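Local structure of alkaline phosphatase (Antarctic bacterium, 2IUC) at residues T200-I205 and I239-K244; N36-I41 and G282-F287. The protein probably hydrolyses phosphate monoesters as an alkaline phosphatase, a metalloenzyme that binds zinc and magnesium ions. All coordinates share one frame; numbering follows the deposited sequence.

Interaction 2 packs helix 267-291 on strand 36-42, a central strand of the large mixed sheet of the alkaline phosphatase fold, about 11 Å from the centre of the chain. Interaction 1 packs a loop on the end of helix 230-242 farther out, about 20 Å from the chain centre. The centres of the two contacts lie about 16 Å apart. I239 connects them: its CD1 lies 3.6 Å from I38 CD1, and its CG2 lies 3.7 Å from F287 CD1. Interaction 2 is the one nearer the metals, with the L40 side chain about 12 Å from a bound magnesium ion and about 14 Å from a zinc ion. Interaction 1 lies away from the known metal and active-site residues.

Interaction 1 of 2, residues T200-I205 and I239-K244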
ATOM      1  N   THR B 200      20.484 -20.163 -21.660  1.00 27.64           N
ATOM      2  CA  THR B 200      21.192 -21.400 -21.417  1.00 29.22           C
ATOM      3  C   THR B 200      21.289 -21.604 -19.902  1.00 30.96           C
ATOM      4  O   THR B 200      20.812 -20.730 -19.137  1.00 29.94           O
ATOM      5  CB  THR B 200      22.596 -21.330 -22.048  1.00 30.18           C
ATOM      6  OG1 THR B 200      23.285 -20.211 -21.476  1.00 31.56           O
ATOM      7  CG2 THR B 200      22.507 -21.143 -23.587  1.00 29.63           C
ATOM      8  N   ASP B 201      21.866 -22.745 -19.469  1.00 29.85           N
ATOM      9  CA  ASP B 201      22.166 -23.039 -18.068  1.00 30.07           C
ATOM     10  C   ASP B 201      23.393 -22.235 -17.735  1.00 29.34           C
ATOM     11  O   ASP B 201      23.932 -21.593 -18.612  1.00 31.17           O
ATOM     12  CB  ASP B 201      22.449 -24.541 -17.878  1.00 30.94           C
ATOM     13  N   PHE B 202      23.844 -22.243 -16.493  1.00 28.46           N
ATOM     14  CA  PHE B 202      25.070 -21.524 -16.105  1.00 27.60           C
ATOM     15  C   PHE B 202      26.424 -22.058 -16.659  1.00 28.31           C
ATOM     16  O   PHE B 202      27.242 -21.304 -17.189  1.00 27.03           O
ATOM     17  CB  PHE B 202      25.151 -21.455 -14.602  1.00 27.26           C
ATOM     18  CG  PHE B 202      26.395 -20.819 -14.091  1.00 28.12           C
ATOM     19  CD1 PHE B 202      26.733 -19.516 -14.466  1.00 29.28           C
ATOM     20  CD2 PHE B 202      27.211 -21.495 -13.194  1.00 30.94           C
ATOM     21  CE1 PHE B 202      27.878 -18.911 -13.986  1.00 24.15           C
ATOM     22  CE2 PHE B 202      28.384 -20.888 -12.704  1.00 31.18           C
ATOM     23  CZ  PHE B 202      28.720 -19.612 -13.115  1.00 28.43           C
ATOM     24  N   SER B 203      26.670 -23.354 -16.513  1.00 29.37           N
ATOM     25  CA  SER B 203      27.892 -23.978 -17.085  1.00 30.96           C
ATOM     26  C   SER B 203      28.073 -23.629 -18.597  1.00 30.23           C
ATOM     27  O   SER B 203      29.178 -23.496 -19.075  1.00 31.05           O
ATOM     28  CB  SER B 203      27.846 -25.505 -16.843  1.00 32.11           C
ATOM     29  OG  SER B 203      26.965 -26.131 -17.817  1.00 35.12           O
ATOM     30  N   SER B 204      26.981 -23.413 -19.337  1.00 31.31           N
ATOM     31  CA  SER B 204      27.067 -22.934 -20.739  1.00 30.33           C
ATOM     32  C   SER B 204      27.812 -21.599 -20.900  1.00 30.70           C
ATOM     33  O   SER B 204      28.428 -21.362 -21.923  1.00 31.52           O
ATOM     34  CB  SER B 204      25.694 -22.740 -21.325  1.00 30.98           C
ATOM     35  OG  SER B 204      25.339 -23.896 -22.065  1.00 34.39           O
ATOM     36  N   ILE B 205      27.736 -20.713 -19.903  1.00 28.65           N
ATOM     37  CA  ILE B 205      28.191 -19.331 -20.092  1.00 26.48           C
ATOM     38  C   ILE B 205      29.264 -18.921 -19.077  1.00 25.87           C
ATOM     39  O   ILE B 205      29.713 -17.776 -19.032  1.00 26.97           O
ATOM     40  CB  ILE B 205      26.994 -18.353 -20.025  1.00 26.46           C
ATOM     41  CG1 ILE B 205      26.354 -18.388 -18.634  1.00 22.45           C
ATOM     42  CG2 ILE B 205      26.012 -18.657 -21.079  1.00 26.95           C
ATOM     43  CD1 ILE B 205      25.449 -17.074 -18.336  1.00 23.34           C
ATOM     44  N   ILE B 239      22.374 -14.109 -11.294  1.00 17.47           N
ATOM     45  CA  ILE B 239      22.887 -14.283  -9.961  1.00 17.31           C
ATOM     46  C   ILE B 239      24.163 -15.233  -9.972  1.00 18.49           C
ATOM     47  O   ILE B 239      25.227 -14.900  -9.380  1.00 17.10           O
ATOM     48  CB  ILE B 239      21.813 -14.842  -8.990  1.00 17.01           C
ATOM     49  CG1 ILE B 239      20.737 -13.779  -8.630  1.00 18.87           C
ATOM     50  CG2 ILE B 239      22.474 -15.334  -7.726  1.00 14.43           C
ATOM     51  CD1 ILE B 239      19.498 -14.358  -7.792  1.00 16.23           C
ATOM     52  N   GLN B 240      24.032 -16.397 -10.583  1.00 17.26           N
ATOM     53  CA  GLN B 240      25.212 -17.324 -10.738  1.00 17.92           C
ATOM     54  C   GLN B 240      26.377 -16.680 -11.488  1.00 18.54           C
ATOM     55  O   GLN B 240      27.560 -16.822 -11.083  1.00 19.75           O
ATOM     56  CB  GLN B 240      24.758 -18.536 -11.539  1.00 18.03           C
ATOM     57  CG  GLN B 240      23.646 -19.274 -10.795  1.00 20.09           C
ATOM     58  CD  GLN B 240      23.352 -20.610 -11.391  1.00 28.05           C
ATOM     59  OE1 GLN B 240      24.090 -21.567 -11.160  1.00 25.08           O
ATOM     60  NE2 GLN B 240      22.234 -20.712 -12.120  1.00 30.14           N
ATOM     61  N   PHE B 241      26.052 -16.034 -12.617  1.00 19.27           N
ATOM     62  CA  PHE B 241      27.066 -15.407 -13.461  1.00 18.43           C
ATOM     63  C   PHE B 241      27.761 -14.276 -12.766  1.00 19.76           C
ATOM     64  O   PHE B 241      29.021 -14.231 -12.750  1.00 19.85           O
ATOM     65  CB  PHE B 241      26.484 -14.925 -14.788  1.00 19.66           C
ATOM     66  CG  PHE B 241      27.530 -14.385 -15.760  1.00 19.99           C
ATOM     67  CD1 PHE B 241      28.287 -15.301 -16.535  1.00 19.72           C
ATOM     68  CD2 PHE B 241      27.787 -12.985 -15.877  1.00 21.27           C
ATOM     69  CE1 PHE B 241      29.219 -14.879 -17.426  1.00 18.72           C
ATOM     70  CE2 PHE B 241      28.765 -12.520 -16.806  1.00 19.03           C
ATOM     71  CZ  PHE B 241      29.502 -13.470 -17.535  1.00 23.58           C
ATOM     72  N   LEU B 242      26.976 -13.342 -12.186  1.00 18.40           N
ATOM     73  CA  LEU B 242      27.571 -12.176 -11.532  1.00 18.93           C
ATOM     74  C   LEU B 242      28.315 -12.490 -10.245  1.00 20.85           C
ATOM     75  O   LEU B 242      29.147 -11.687  -9.805  1.00 21.38           O
ATOM     76  CB  LEU B 242      26.517 -11.020 -11.351  1.00 15.24           C
ATOM     77  CG  LEU B 242      25.853 -10.632 -12.647  1.00 11.37           C
ATOM     78  CD1 LEU B 242      24.658  -9.667 -12.368  1.00 13.38           C
ATOM     79  CD2 LEU B 242      26.852  -9.941 -13.652  1.00 13.80           C
ATOM     80  N   SER B 243      28.026 -13.648  -9.615  1.00 23.90           N
ATOM     81  CA  SER B 243      28.760 -14.035  -8.366  1.00 26.32           C
ATOM     82  C   SER B 243      29.982 -14.962  -8.520  1.00 28.51           C
ATOM     83  O   SER B 243      30.564 -15.362  -7.508  1.00 29.37           O
ATOM     84  CB  SER B 243      27.826 -14.573  -7.252  1.00 25.54           C
ATOM     85  OG  SER B 243      27.012 -15.622  -7.723  1.00 25.22           O
ATOM     86  N   LYS B 244      30.339 -15.325  -9.757  1.00 31.58           N
ATOM     87  CA  LYS B 244      31.639 -15.975 -10.058  1.00 32.91           C
ATOM     88  C   LYS B 244      32.748 -15.339  -9.261  1.00 34.09           C
ATOM     89  O   LYS B 244      32.755 -14.109  -9.073  1.00 34.74           O
ATOM     90  CB  LYS B 244      32.022 -15.779 -11.535  1.00 32.58           C
ATOM     91  CG  LYS B 244      31.313 -16.675 -12.478  1.00 33.46           C
ATOM     92  CD  LYS B 244      31.361 -16.176 -13.932  1.00 34.35           C
ATOM     93  CE  LYS B 244      32.760 -16.020 -14.503  1.00 36.27           C
ATOM     94  NZ  LYS B 244      32.602 -15.464 -15.901  1.00 36.61           N
TER
HETATM   95  O   HOH W   1      21.945 -23.041 -14.581  1.00 35.54           O
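Q240 meets F202 first. Its CB lies over one face of the F202 ring, 3.9 Å from the centroid, a CH-pi contact offset toward the rim. The Q240 chain runs on extended beyond CG, and OE1 comes within 3.6 Å of F202 CB. The amide and ring planes are 35° apart. One water accepts from F202 N and, weakly, from Q240 NE2. With CG anti to the backbone N (chi1 177°), the F202 ring reaches the helix backbone, where CE1 lies 3.6 Å from F241 CA. F241 turns to I205: its CD1 packs on I205 CD1 at 3.8 Å, and I205 O lies at the ring edge, 3.3 Å from F241 CE1. I239 O accepts hydrogen bonds from S243 OG and S243 N, which come from opposite faces of its carbonyl plane. K244 CG meets the F202 ring edge in its plane, 4.0 Å from CZ. K244 NZ makes a weak hydrogen bond to A206 O. With an alanine at F202, Q240 CB and K244 CG would probably lose the ring they pack on, leaving a gap beside the helix end. The loop linking strands 192-195 and 210-214 thus packs on the C-terminal end of helix 230-242, within an alpha/beta fold.

Interaction 2 of 2, residues N36-I41 and G282-F287; sequences NVILLI and GTALAF
Strand 36-41 and helix 282-287 run nearly antiparallel, with 165° between their N-to-C directions and 10.2 Å between their axes at closest approach. No hydrogen bond joins them, and the contact is mainly apolar. I38 and A284 have the nearest CA atoms, 7.2 Å apart. N36, I38 and L40 all direct their CB toward the helix, as alternate residues on one face of a strand do. A284 is the centre of the contact. Its methyl group meets the ends of two strand side chains, 3.7 Å from L40 CD1 and 4.1 Å from I38 CD1. I38 also brings CG2 to the same methyl, so both of its branches touch A284. CG1 of I38 stands anti to the carbonyl carbon (chi1 -64°), and the extended chain beyond it carries CD1 out toward the helix. That CD1 also comes within 4.4 Å of F287 CD2. The F287 ring swings away from its own backbone N (chi1 177°), which carries it beside the first residues of the strand. N36 ND2 lies at the edge of this ring, near its plane, in a loose contact. The amide of N36 has its hydrogen bonds elsewhere: OD1 accepts from F249 N, and ND2 pairs with T294 OG1. The buried amide thus ties strand 36-42 to chain on both sides of it. In the sheet, this strand runs parallel between 249-255 and 294-299. Helix 267-291 covers it, with F287 also on T294, while I239 of helix 230-242 packs against both I38 and F287.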
ATOM      1  N   ASN B  36      25.546  -7.807  -1.632  1.00 16.86           N
ATOM      2  CA  ASN B  36      24.863  -7.869  -2.908  1.00 17.05           C
ATOM      3  C   ASN B  36      23.494  -7.198  -2.833  1.00 15.91           C
ATOM      4  O   ASN B  36      22.897  -7.114  -1.731  1.00 16.27           O
ATOM      5  CB  ASN B  36      24.584  -9.299  -3.308  1.00 17.25           C
ATOM      6  CG  ASN B  36      25.817 -10.199  -3.180  1.00 21.61           C
ATOM      7  OD1 ASN B  36      26.863  -9.943  -3.778  1.00 19.25           O
ATOM      8  ND2 ASN B  36      25.682 -11.242  -2.417  1.00 14.34           N
ATOM      9  N   VAL B  37      22.984  -6.779  -3.980  1.00 15.43           N
ATOM     10  CA  VAL B  37      21.651  -6.126  -4.058  1.00 14.14           C
ATOM     11  C   VAL B  37      20.892  -6.598  -5.312  1.00 14.34           C
ATOM     12  O   VAL B  37      21.439  -6.591  -6.430  1.00 14.07           O
ATOM     13  CB  VAL B  37      21.762  -4.596  -4.107  1.00 14.53           C
ATOM     14  CG1 VAL B  37      20.300  -3.980  -4.234  1.00 11.06           C
ATOM     15  CG2 VAL B  37      22.507  -4.004  -2.812  1.00 15.15           C
ATOM     16  N   ILE B  38      19.630  -7.002  -5.140  1.00 13.37           N
ATOM     17  CA  ILE B  38      18.768  -7.354  -6.256  1.00 12.92           C
ATOM     18  C   ILE B  38      17.560  -6.385  -6.178  1.00 12.42           C
ATOM     19  O   ILE B  38      16.852  -6.415  -5.205  1.00 11.67           O
ATOM     20  CB  ILE B  38      18.253  -8.807  -6.093  1.00 13.41           C
ATOM     21  CG1 ILE B  38      19.419  -9.846  -6.154  1.00 15.94           C
ATOM     22  CG2 ILE B  38      17.206  -9.136  -7.203  1.00 13.63           C
ATOM     23  CD1 ILE B  38      18.973 -11.311  -5.859  1.00 14.95           C
ATOM     24  N   LEU B  39      17.350  -5.546  -7.183  1.00 11.96           N
ATOM     25  CA  LEU B  39      16.216  -4.615  -7.241  1.00 11.30           C
ATOM     26  C   LEU B  39      15.228  -5.180  -8.245  1.00 11.16           C
ATOM     27  O   LEU B  39      15.550  -5.231  -9.386  1.00 13.24           O
ATOM     28  CB  LEU B  39      16.738  -3.271  -7.753  1.00 11.91           C
ATOM     29  CG  LEU B  39      15.556  -2.225  -7.977  1.00 12.59           C
ATOM     30  CD1 LEU B  39      14.758  -1.980  -6.660  1.00 11.54           C
ATOM     31  CD2 LEU B  39      16.230  -0.909  -8.340  1.00 11.55           C
ATOM     32  N   LEU B  40      14.037  -5.604  -7.848  1.00  8.98           N
ATOM     33  CA  LEU B  40      13.035  -6.125  -8.788  1.00 12.17           C
ATOM     34  C   LEU B  40      11.945  -5.078  -8.934  1.00 12.56           C
ATOM     35  O   LEU B  40      11.378  -4.642  -7.940  1.00 12.77           O
ATOM     36  CB  LEU B  40      12.405  -7.405  -8.244  1.00 12.34           C
ATOM     37  CG  LEU B  40      13.404  -8.498  -7.846  1.00 16.36           C
ATOM     38  CD1 LEU B  40      12.820  -9.599  -7.048  1.00 21.28           C
ATOM     39  CD2 LEU B  40      13.950  -9.023  -9.166  1.00 16.92           C
ATOM     40  N   ILE B  41      11.693  -4.663 -10.179  1.00 13.25           N
ATOM     41  CA  ILE B  41      10.681  -3.682 -10.492  1.00 13.95           C
ATOM     42  C   ILE B  41       9.511  -4.316 -11.214  1.00 13.96           C
ATOM     43  O   ILE B  41       9.677  -4.961 -12.229  1.00 13.19           O
ATOM     44  CB  ILE B  41      11.293  -2.521 -11.268  1.00 13.72           C
ATOM     45  CG1 ILE B  41      12.393  -1.874 -10.364  1.00 14.26           C
ATOM     46  CG2 ILE B  41      10.204  -1.418 -11.597  1.00 16.00           C
ATOM     47  CD1 ILE B  41      13.331  -0.971 -11.169  1.00 15.74           C
ATOM     48  N   GLY B 282      10.240 -14.921  -5.537  1.00 15.48           N
ATOM     49  CA  GLY B 282      10.582 -16.177  -4.785  1.00 16.64           C
ATOM     50  C   GLY B 282      11.988 -16.686  -5.134  1.00 17.42           C
ATOM     51  O   GLY B 282      12.725 -17.156  -4.247  1.00 17.38           O
ATOM     52  N   THR B 283      12.398 -16.498  -6.400  1.00 17.76           N
ATOM     53  CA  THR B 283      13.766 -16.867  -6.851  1.00 18.94           C
ATOM     54  C   THR B 283      14.840 -16.007  -6.136  1.00 19.21           C
ATOM     55  O   THR B 283      15.852 -16.515  -5.609  1.00 17.99           O
ATOM     56  CB  THR B 283      13.851 -16.709  -8.345  1.00 18.88           C
ATOM     57  OG1 THR B 283      12.953 -17.641  -8.950  1.00 24.56           O
ATOM     58  CG2 THR B 283      15.208 -16.921  -8.856  1.00 22.35           C
ATOM     59  N   ALA B 284      14.566 -14.702  -6.064  1.00 18.11           N
ATOM     60  CA  ALA B 284      15.499 -13.749  -5.483  1.00 18.01           C
ATOM     61  C   ALA B 284      15.663 -13.990  -4.002  1.00 16.68           C
ATOM     62  O   ALA B 284      16.782 -13.952  -3.458  1.00 16.47           O
ATOM     63  CB  ALA B 284      15.007 -12.283  -5.783  1.00 16.97           C
ATOM     64  N   LEU B 285      14.517 -14.250  -3.354  1.00 15.64           N
ATOM     65  CA  LEU B 285      14.383 -14.432  -1.904  1.00 14.46           C
ATOM     66  C   LEU B 285      14.977 -15.807  -1.510  1.00 14.55           C
ATOM     67  O   LEU B 285      15.692 -15.903  -0.509  1.00 12.41           O
ATOM     68  CB  LEU B 285      12.907 -14.322  -1.494  1.00 14.75           C
ATOM     69  CG  LEU B 285      12.287 -12.934  -1.393  1.00 12.17           C
ATOM     70  CD1 LEU B 285      10.854 -13.027  -0.905  1.00 14.78           C
ATOM     71  CD2 LEU B 285      13.133 -12.038  -0.445  1.00 15.37           C
ATOM     72  N   ALA B 286      14.760 -16.809  -2.352  1.00 14.74           N
ATOM     73  CA  ALA B 286      15.391 -18.165  -2.086  1.00 16.36           C
ATOM     74  C   ALA B 286      16.940 -18.016  -2.039  1.00 17.32           C
ATOM     75  O   ALA B 286      17.578 -18.459  -1.072  1.00 18.27           O
ATOM     76  CB  ALA B 286      14.958 -19.177  -3.151  1.00 14.40           C
ATOM     77  N   PHE B 287      17.519 -17.344  -3.045  1.00 18.27           N
ATOM     78  CA  PHE B 287      18.941 -16.991  -3.019  1.00 19.29           C
ATOM     79  C   PHE B 287      19.359 -16.186  -1.797  1.00 19.60           C
ATOM     80  O   PHE B 287      20.351 -16.541  -1.125  1.00 19.91           O
ATOM     81  CB  PHE B 287      19.428 -16.268  -4.319  1.00 19.16           C
ATOM     82  CG  PHE B 287      20.869 -15.848  -4.243  1.00 19.29           C
ATOM     83  CD1 PHE B 287      21.909 -16.832  -4.414  1.00 19.33           C
ATOM     84  CD2 PHE B 287      21.229 -14.555  -3.854  1.00 18.77           C
ATOM     85  CE1 PHE B 287      23.252 -16.489  -4.256  1.00 19.28           C
ATOM     86  CE2 PHE B 287      22.609 -14.196  -3.712  1.00 18.09           C
ATOM     87  CZ  PHE B 287      23.616 -15.180  -3.932  1.00 17.61           C
TER